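Local structure of phytase (Citrobacter braakii, 3ZHC) at residues W62-P65 with L69-R72; T159-N164 with T281-R286; A165-A170 with S217-T222. The protein is a phytase, an enzyme of the histidine phosphatase superfamily, branch 2. The protein carries 2 engineered substitutions. All blocks are in the same frame, centred on the assembly; numbering follows the deposited sequence.

Contact 1: W62-P65 with L69-R72; sequences WDVP and LTPR. With FMT (formic acid), chain R.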
loop_
_atom_site.group_PDB
_atom_site.type_symbol
_atom_site.label_atom_id
_atom_site.label_comp_id
_atom_site.label_asym_id
_atom_site.label_seq_id
_atom_site.Cartn_x
_atom_site.Cartn_y
_atom_site.Cartn_z
ATOM N N TRP B 62 4.007 -14.213 28.873
ATOM C CA TRP B 62 2.559 -14.029 28.923
ATOM C C TRP B 62 2.021 -14.974 29.982
ATOM O O TRP B 62 2.398 -16.137 29.985
ATOM C CB TRP B 62 1.969 -14.347 27.560
ATOM C CG TRP B 62 2.368 -13.386 26.464
ATOM C CD1 TRP B 62 3.628 -13.196 25.935
ATOM C CD2 TRP B 62 1.497 -12.486 25.753
ATOM N NE1 TRP B 62 3.587 -12.233 24.950
ATOM C CE2 TRP B 62 2.297 -11.779 24.816
ATOM C CE3 TRP B 62 0.119 -12.205 25.824
ATOM C CZ2 TRP B 62 1.758 -10.809 23.946
ATOM C CZ3 TRP B 62 -0.423 -11.242 24.959
ATOM C CH2 TRP B 62 0.396 -10.556 24.035
ATOM N N ASP B 63 1.144 -14.513 30.877
ATOM C CA ASP B 63 0.651 -15.458 32.001
ATOM C C ASP B 63 -0.390 -16.505 31.576
ATOM O O ASP B 63 -0.486 -17.565 32.232
ATOM C CB ASP B 63 0.254 -14.731 33.343
ATOM C CG ASP B 63 -0.301 -13.409 33.142
ATOM O OD1 ASP B 63 -1.397 -13.342 32.559
ATOM O OD2 ASP B 63 0.353 -12.409 33.576
ATOM N N VAL B 64 -1.145 -16.252 30.508
ATOM C CA VAL B 64 -2.047 -17.281 29.973
ATOM C C VAL B 64 -1.211 -18.248 29.129
ATOM O O VAL B 64 -0.172 -17.859 28.622
ATOM C CB VAL B 64 -3.208 -16.699 29.123
ATOM C CG1 VAL B 64 -4.046 -15.733 29.968
ATOM C CG2 VAL B 64 -2.693 -16.030 27.832
ATOM N N PRO B 65 -1.661 -19.514 28.974
ATOM C CA PRO B 65 -0.937 -20.468 28.082
ATOM C C PRO B 65 -0.779 -19.954 26.639
ATOM O O PRO B 65 -1.553 -19.106 26.204
ATOM C CB PRO B 65 -1.831 -21.717 28.095
ATOM C CG PRO B 65 -2.652 -21.594 29.338
ATOM C CD PRO B 65 -2.831 -20.145 29.620
ATOM N N LEU B 69 -6.667 -16.701 24.459
ATOM C CA LEU B 69 -7.210 -15.343 24.565
ATOM C C LEU B 69 -6.938 -14.836 25.962
ATOM O O LEU B 69 -7.161 -15.570 26.929
ATOM C CB LEU B 69 -8.722 -15.331 24.333
ATOM C CG LEU B 69 -9.435 -13.980 24.363
ATOM C CD1 LEU B 69 -9.074 -13.180 23.110
ATOM C CD2 LEU B 69 -10.951 -14.140 24.486
ATOM N N THR B 70 -6.458 -13.593 26.070
ATOM C CA THR B 70 -6.232 -12.958 27.362
ATOM C C THR B 70 -7.496 -12.204 27.779
ATOM O O THR B 70 -8.277 -11.817 26.916
ATOM C CB THR B 70 -5.089 -11.952 27.309
ATOM O OG1 THR B 70 -5.439 -10.848 26.443
ATOM C CG2 THR B 70 -3.807 -12.616 26.821
ATOM N N PRO B 71 -7.708 -11.982 29.108
ATOM C CA PRO B 71 -8.869 -11.186 29.570
ATOM C C PRO B 71 -8.980 -9.812 28.880
ATOM O O PRO B 71 -10.075 -9.342 28.608
ATOM C CB PRO B 71 -8.596 -11.039 31.066
ATOM C CG PRO B 71 -7.926 -12.309 31.408
ATOM C CD PRO B 71 -6.980 -12.546 30.269
ATOM N N ARG B 72 -7.839 -9.203 28.608
ATOM C CA ARG B 72 -7.790 -7.963 27.858
ATOM C C ARG B 72 -8.272 -8.146 26.390
ATOM O O ARG B 72 -8.941 -7.260 25.843
ATOM C CB ARG B 72 -6.402 -7.399 27.892
ATOM C CG ARG B 72 -6.233 -6.222 27.015
ATOM C CD ARG B 72 -5.331 -5.287 27.582
ATOM N NE ARG B 72 -4.972 -4.243 26.617
ATOM C CZ ARG B 72 -4.449 -3.068 26.949
ATOM N NH1 ARG B 72 -4.214 -2.744 28.237
ATOM N NH2 ARG B 72 -4.162 -2.193 25.986
HETATM C C FMT R . -0.669 -11.732 29.431
HETATM O O1 FMT R . -1.288 -12.779 29.665
HETATM O O2 FMT R . 0.339 -11.357 30.049
#
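V64 and T70 meet through their methyl groups: V64 CG2 lies 3.7 Å from T70 CG2, the closest approach between 62-65 and 69-72, and the two side chains run at about a right angle to each other. The first torsion of T70 (chi1 65°) sets its two branches to different tasks, since it holds OG1 between the backbone N and the carbonyl carbon and leaves CG2 to face the other segment. The same methyl reaches W62, with T70 CG2 4.1 Å from W62 CE3 and close to the indole plane, so the methyl sits at the edge of the six-membered ring and not over its face. The other branch of V64 is placed at the helix start, where V64 CG1 is 4.3 Å from P71 CD. W62 also packs on L244 and Q245 of helix 231-247.

No hydrogen bond joins 62-65 to 69-72. A formic acid molecule, probably from the crystallisation liquor, lies beside D63 in 62-65, and D63 N gives it two weak hydrogen bonds, 3.4 Å to O2 and 3.2 Å to O1 of the formic acid. The first is fairly straight (163°), the second strongly bent (127°).

T70 OG1 bonds to both Q248 OE1 and G73 N. The latter bond identifies T70 as the N-cap residue of helix 71-90, so the arrangement is a side-chain-capped helix start whose threonine methyl is covered by the preceding loop.

Contact 2: T159-N164 with T281-R286; sequences TLQVCN and TPEVAR. Engineered in segment 159-164: C163 (natural residue Lys). Unlike the reference sequence in segment 159-164: Q161 (reference Lys).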
loop_
_atom_site.group_PDB
_atom_site.type_symbol
_atom_site.label_atom_id
_atom_site.label_comp_id
_atom_site.label_asym_id
_atom_site.label_seq_id
_atom_site.Cartn_x
_atom_site.Cartn_y
_atom_site.Cartn_z
ATOM N N THR B 159 -1.317 -31.082 -4.460
ATOM C CA THR B 159 -0.032 -30.545 -3.944
ATOM C C THR B 159 0.848 -29.768 -4.938
ATOM O O THR B 159 1.288 -28.648 -4.614
ATOM C CB THR B 159 0.832 -31.660 -3.279
ATOM O OG1 THR B 159 1.157 -32.662 -4.253
ATOM C CG2 THR B 159 0.096 -32.287 -2.130
ATOM N N LEU B 160 1.104 -30.346 -6.122
ATOM C CA LEU B 160 1.933 -29.647 -7.148
ATOM C C LEU B 160 1.234 -28.388 -7.672
ATOM O O LEU B 160 1.856 -27.346 -7.787
ATOM C CB LEU B 160 2.343 -30.581 -8.316
ATOM C CG LEU B 160 3.599 -31.428 -8.078
ATOM C CD1 LEU B 160 3.738 -32.547 -9.127
ATOM C CD2 LEU B 160 4.876 -30.538 -8.044
ATOM N N GLN B 161 -0.057 -28.505 -7.976
ATOM C CA GLN B 161 -0.867 -27.354 -8.444
ATOM C C GLN B 161 -0.860 -26.201 -7.411
ATOM O O GLN B 161 -0.622 -25.043 -7.762
ATOM C CB GLN B 161 -2.293 -27.817 -8.753
ATOM C CG GLN B 161 -3.288 -26.739 -9.214
ATOM C CD GLN B 161 -4.594 -27.353 -9.722
ATOM O OE1 GLN B 161 -4.621 -27.998 -10.784
ATOM N NE2 GLN B 161 -5.670 -27.153 -8.980
ATOM N N VAL B 162 -1.103 -26.547 -6.151
ATOM C CA VAL B 162 -1.137 -25.567 -5.043
ATOM C C VAL B 162 0.241 -24.909 -4.784
ATOM O O VAL B 162 0.315 -23.679 -4.703
ATOM C CB VAL B 162 -1.730 -26.208 -3.752
ATOM C CG1 VAL B 162 -1.542 -25.341 -2.555
ATOM C CG2 VAL B 162 -3.234 -26.516 -3.970
ATOM N N CYS B 163 1.314 -25.723 -4.664
ATOM C CA CYS B 163 2.701 -25.170 -4.443
ATOM C C CYS B 163 3.110 -24.272 -5.568
ATOM O O CYS B 163 3.550 -23.159 -5.331
ATOM C CB CYS B 163 3.796 -26.274 -4.221
ATOM S SG CYS B 163 4.499 -26.384 -2.493
ATOM N N ASN B 164 2.956 -24.765 -6.801
ATOM C CA ASN B 164 3.291 -23.978 -7.989
ATOM C C ASN B 164 2.477 -22.681 -8.103
ATOM O O ASN B 164 3.016 -21.667 -8.495
ATOM C CB ASN B 164 3.147 -24.818 -9.253
ATOM C CG ASN B 164 4.243 -25.870 -9.393
ATOM O OD1 ASN B 164 5.425 -25.561 -9.297
ATOM N ND2 ASN B 164 3.855 -27.099 -9.635
ATOM N N THR B 281 -3.952 -17.229 -1.664
ATOM C CA THR B 281 -3.741 -17.860 -2.968
ATOM C C THR B 281 -4.980 -18.697 -3.289
ATOM O O THR B 281 -5.249 -19.655 -2.583
ATOM C CB THR B 281 -2.469 -18.728 -2.972
ATOM O OG1 THR B 281 -1.342 -17.900 -2.687
ATOM C CG2 THR B 281 -2.263 -19.445 -4.347
ATOM N N PRO B 282 -5.753 -18.317 -4.359
ATOM C CA PRO B 282 -7.062 -18.963 -4.675
ATOM C C PRO B 282 -7.093 -20.474 -4.585
ATOM O O PRO B 282 -8.048 -21.016 -4.076
ATOM C CB PRO B 282 -7.325 -18.507 -6.116
ATOM C CG PRO B 282 -6.730 -17.164 -6.168
ATOM C CD PRO B 282 -5.457 -17.246 -5.344
ATOM N N GLU B 283 -6.040 -21.140 -5.069
ATOM C CA GLU B 283 -5.972 -22.614 -5.055
ATOM C C GLU B 283 -6.037 -23.194 -3.629
ATOM O O GLU B 283 -6.496 -24.319 -3.457
ATOM C CB GLU B 283 -4.736 -23.141 -5.798
ATOM C CG GLU B 283 -4.832 -23.050 -7.338
ATOM C CD GLU B 283 -4.576 -21.660 -7.921
ATOM O OE1 GLU B 283 -4.296 -20.690 -7.175
ATOM O OE2 GLU B 283 -4.655 -21.550 -9.148
ATOM N N VAL B 284 -5.572 -22.410 -2.629
ATOM C CA VAL B 284 -5.705 -22.755 -1.204
ATOM C C VAL B 284 -7.015 -22.175 -0.613
ATOM O O VAL B 284 -7.792 -22.917 -0.010
ATOM C CB VAL B 284 -4.479 -22.282 -0.389
ATOM C CG1 VAL B 284 -4.733 -22.378 1.144
ATOM C CG2 VAL B 284 -3.259 -23.098 -0.776
ATOM N N ALA B 285 -7.236 -20.863 -0.804
ATOM C CA ALA B 285 -8.416 -20.129 -0.219
ATOM C C ALA B 285 -9.772 -20.714 -0.570
ATOM O O ALA B 285 -10.649 -20.766 0.279
ATOM C CB ALA B 285 -8.391 -18.647 -0.604
ATOM N N ARG B 286 -9.934 -21.145 -1.827
ATOM C CA ARG B 286 -11.204 -21.726 -2.319
ATOM C C ARG B 286 -11.615 -22.937 -1.525
ATOM O O ARG B 286 -12.743 -23.022 -1.067
ATOM C CB ARG B 286 -11.112 -22.107 -3.807
ATOM C CG ARG B 286 -11.182 -20.959 -4.771
ATOM C CD ARG B 286 -11.121 -21.461 -6.255
ATOM N NE ARG B 286 -12.290 -22.302 -6.593
ATOM C CZ ARG B 286 -12.287 -23.566 -7.080
ATOM N NH1 ARG B 286 -11.161 -24.237 -7.353
ATOM N NH2 ARG B 286 -13.464 -24.162 -7.316
#
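Helix-helix packing in the histidine phosphatase fold brings 159-164, at the start of helix 159-169, against 281-286, at the start of helix 282-301. The axes of the two short helical segments approach to 9.3 Å and their directions differ by 117°, so these short segments cross at a steep angle.

V162 carries the contact with both methyls. Its chi1 of 169° puts CG1 opposite the backbone N and CG2 opposite the carbonyl carbon, and the two branches thereby reach different residues. V162 CG1 meets V284 CG2 at 3.3 Å, tighter than usual for two carbons, with the side chains at about a right angle. V162 CG2 is 4.0 Å from the backbone oxygen E283 O and 4.1 Å from E283 CB; here the two side chains pass in opposite directions. At the margin, Q161 CG comes to 4.4 Å from E283 CG, a loose contact between the aliphatic parts of two polar side chains. No hydrogen bond crosses the interface, so the contact rests on apolar packing.

T281 is the N-cap residue, just ahead of helix 282-301, and its side chain makes no capping bond. Its carbonyl takes two backbone bonds, from V284 N at 2.8 Å and A285 N at 2.9 Å to T281 O.

V226 of strand 225-227 touches both V162 and V284, bringing the strand against the valine pair. Further along helix 159-169, I166 packs on V284 and T281, while R286 of helix 282-301 bonds through NE to I424 O at the end of helix 414-424.

Contact 3: A165-A170 with S217-T222; sequences AILERA and SELKCT. Engineered in segment 217-222: C221 (natural residue Val). Unlike the reference sequence in segment 217-222: L219 (reference Phe). With FMT (formic acid), chain N.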
loop_
_atom_site.group_PDB
_atom_site.type_symbol
_atom_site.label_atom_id
_atom_site.label_comp_id
_atom_site.label_asym_id
_atom_site.label_seq_id
_atom_site.Cartn_x
_atom_site.Cartn_y
_atom_site.Cartn_z
ATOM N N ALA B 165 1.187 -22.738 -7.746
ATOM C CA ALA B 165 0.309 -21.556 -7.758
ATOM C C ALA B 165 0.800 -20.489 -6.761
ATOM O O ALA B 165 0.855 -19.296 -7.087
ATOM C CB ALA B 165 -1.129 -21.949 -7.459
ATOM N N ILE B 166 1.160 -20.929 -5.559
ATOM C CA ILE B 166 1.736 -20.026 -4.538
ATOM C C ILE B 166 3.098 -19.526 -5.023
ATOM O O ILE B 166 3.409 -18.351 -4.875
ATOM C CB ILE B 166 1.900 -20.704 -3.170
ATOM C CG1 ILE B 166 0.561 -21.184 -2.617
ATOM C CG2 ILE B 166 2.566 -19.723 -2.138
ATOM C CD1 ILE B 166 0.711 -22.278 -1.597
ATOM N N LEU B 167 3.894 -20.432 -5.613
ATOM C CA LEU B 167 5.233 -20.082 -6.129
ATOM C C LEU B 167 5.158 -18.949 -7.169
ATOM O O LEU B 167 5.927 -17.987 -7.093
ATOM C CB LEU B 167 5.945 -21.303 -6.760
ATOM C CG LEU B 167 7.461 -21.479 -6.535
ATOM C CD1 LEU B 167 8.089 -22.282 -7.709
ATOM C CD2 LEU B 167 8.195 -20.171 -6.340
ATOM N N GLU B 168 4.215 -19.075 -8.134
ATOM C CA GLU B 168 4.039 -18.048 -9.205
ATOM C C GLU B 168 3.482 -16.734 -8.671
ATOM O O GLU B 168 3.733 -15.670 -9.263
ATOM C CB GLU B 168 3.185 -18.585 -10.386
ATOM C CG GLU B 168 3.866 -19.764 -11.185
ATOM C CD GLU B 168 5.284 -19.417 -11.700
ATOM O OE1 GLU B 168 5.459 -18.316 -12.264
ATOM O OE2 GLU B 168 6.217 -20.254 -11.529
ATOM N N ARG B 169 2.731 -16.786 -7.565
ATOM C CA ARG B 169 2.309 -15.536 -6.879
ATOM C C ARG B 169 3.503 -14.845 -6.218
ATOM O O ARG B 169 3.481 -13.632 -6.036
ATOM C CB ARG B 169 1.223 -15.780 -5.859
ATOM C CG ARG B 169 -0.140 -16.035 -6.477
ATOM C CD ARG B 169 -1.182 -15.838 -5.479
ATOM N NE ARG B 169 -1.360 -14.405 -5.184
ATOM C CZ ARG B 169 -1.805 -13.890 -4.028
ATOM N NH1 ARG B 169 -2.129 -14.672 -2.978
ATOM N NH2 ARG B 169 -1.918 -12.578 -3.914
ATOM N N ALA B 170 4.530 -15.633 -5.862
ATOM C CA ALA B 170 5.791 -15.116 -5.324
ATOM C C ALA B 170 6.824 -14.731 -6.434
ATOM O O ALA B 170 7.984 -14.430 -6.116
ATOM C CB ALA B 170 6.402 -16.129 -4.358
ATOM N N SER B 217 14.110 -19.745 2.864
ATOM C CA SER B 217 12.719 -20.189 2.837
ATOM C C SER B 217 12.375 -20.920 1.555
ATOM O O SER B 217 12.794 -20.528 0.469
ATOM C CB SER B 217 11.784 -18.996 3.004
ATOM O OG SER B 217 12.014 -18.326 4.233
ATOM N N GLU B 218 11.605 -21.985 1.699
ATOM C CA GLU B 218 11.154 -22.765 0.578
ATOM C C GLU B 218 9.772 -23.357 0.905
ATOM O O GLU B 218 9.527 -23.775 2.038
ATOM C CB GLU B 218 12.173 -23.856 0.265
ATOM C CG GLU B 218 11.964 -24.499 -1.082
ATOM C CD GLU B 218 13.055 -25.498 -1.438
ATOM O OE1 GLU B 218 14.256 -25.115 -1.407
ATOM O OE2 GLU B 218 12.704 -26.679 -1.744
ATOM N N LEU B 219 8.887 -23.382 -0.086
ATOM C CA LEU B 219 7.522 -23.898 0.096
ATOM C C LEU B 219 7.504 -25.397 0.392
ATOM O O LEU B 219 8.302 -26.148 -0.156
ATOM C CB LEU B 219 6.656 -23.613 -1.142
ATOM C CG LEU B 219 6.260 -22.153 -1.366
ATOM C CD1 LEU B 219 5.861 -21.893 -2.818
ATOM C CD2 LEU B 219 5.129 -21.735 -0.398
ATOM N N LYS B 220 6.591 -25.796 1.280
ATOM C CA LYS B 220 6.310 -27.194 1.586
ATOM C C LYS B 220 4.809 -27.360 1.487
ATOM O O LYS B 220 4.068 -26.714 2.213
ATOM C CB LYS B 220 6.793 -27.596 2.987
ATOM C CG LYS B 220 6.489 -29.072 3.335
ATOM C CD LYS B 220 6.913 -29.464 4.737
ATOM C CE LYS B 220 6.534 -30.918 4.986
ATOM N NZ LYS B 220 7.132 -31.425 6.204
ATOM N N CYS B 221 4.366 -28.222 0.583
ATOM C CA CYS B 221 2.941 -28.484 0.384
ATOM C C CYS B 221 2.686 -29.961 0.504
ATOM O O CYS B 221 3.373 -30.760 -0.121
ATOM C CB CYS B 221 2.486 -27.976 -0.978
ATOM S SG CYS B 221 2.898 -26.250 -1.272
ATOM N N THR B 222 1.697 -30.307 1.320
ATOM C CA THR B 222 1.232 -31.667 1.504
ATOM C C THR B 222 -0.286 -31.656 1.176
ATOM O O THR B 222 -0.859 -30.571 0.977
ATOM C CB THR B 222 1.533 -32.158 2.929
ATOM O OG1 THR B 222 0.884 -31.307 3.875
ATOM C CG2 THR B 222 3.043 -32.146 3.199
HETATM C C FMT N . 14.677 -16.918 0.431
HETATM O O1 FMT N . 14.498 -16.191 1.402
HETATM O O2 FMT N . 15.229 -18.005 0.541
#
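A leucine inserted against one side of a helix defines this contact, a helix-to-loop packing in which the chain leading into strand 220-222 meets the C-terminal half of helix 159-169. L219, which differs from the reference sequence, supplies nearly all of the apolar contact from its segment; its CD2 faces I166, while CD1 sits between I166 and L167. L219 CD2 lies 3.7 Å from I166 CG2, the branch that chi1 of -60° places opposite the backbone N of I166. L219 CD1 reaches the helix backbone itself, 3.7 Å from L167 N, and is 4.0 Å from L167 CB. The leucine thus spans the side chain of I166 and the base of L167, crossing both side chains at a slant.

No hydrogen bond joins the segments. Within the helix, R169 N bonds to A165 O at 3.2 Å and A170 N to I166 O at 3.1 Å, the latter at the point where A170 leaves helical backbone angles. C221, an engineered residue, directs its CB toward the helix and is disulfide-bonded to C163, also engineered, one turn before L167. At the start of 217-222, in the loop before the strand, S217 N donates a hydrogen bond of 3.1 Å to O2 of a formic acid molecule, probably from the crystallisation liquor, at an angle of 154°; T178 OG1 also bonds to that molecule.

Around this pair, L277 of helix 260-280 packs on I166, I174 of helix 174-180 touches L219, and the salt bridge of R169 NH2 with D276 OD1 ties the helix end to helix 260-280. Strand 220-222 pairs antiparallel with strand 225-227, whose V226 touches both I166 and C221.

How the contacts relate
Contacts 2 and 3 form one continuous region, with centres about 9 Å apart, because both draw on helix 159-169; A165 and I166 also touch 281-284, so the two interfaces overlap along the helix. The engineered disulfide joins them directly, C163 SG to C221 SG at 2.0 Å, and T281 OG1 lies 3.3 Å from R169 NH1, a weak hydrogen bond. Contact 1 stands apart, with its centre about 34 Å from that of contact 2, on the opposite side of the chain's centre, and about 33 Å from that of contact 3. Contacts 1 and 3 each hold a formic acid molecule, in contact 1 weakly, through D63 N, and in contact 3 through S217 N.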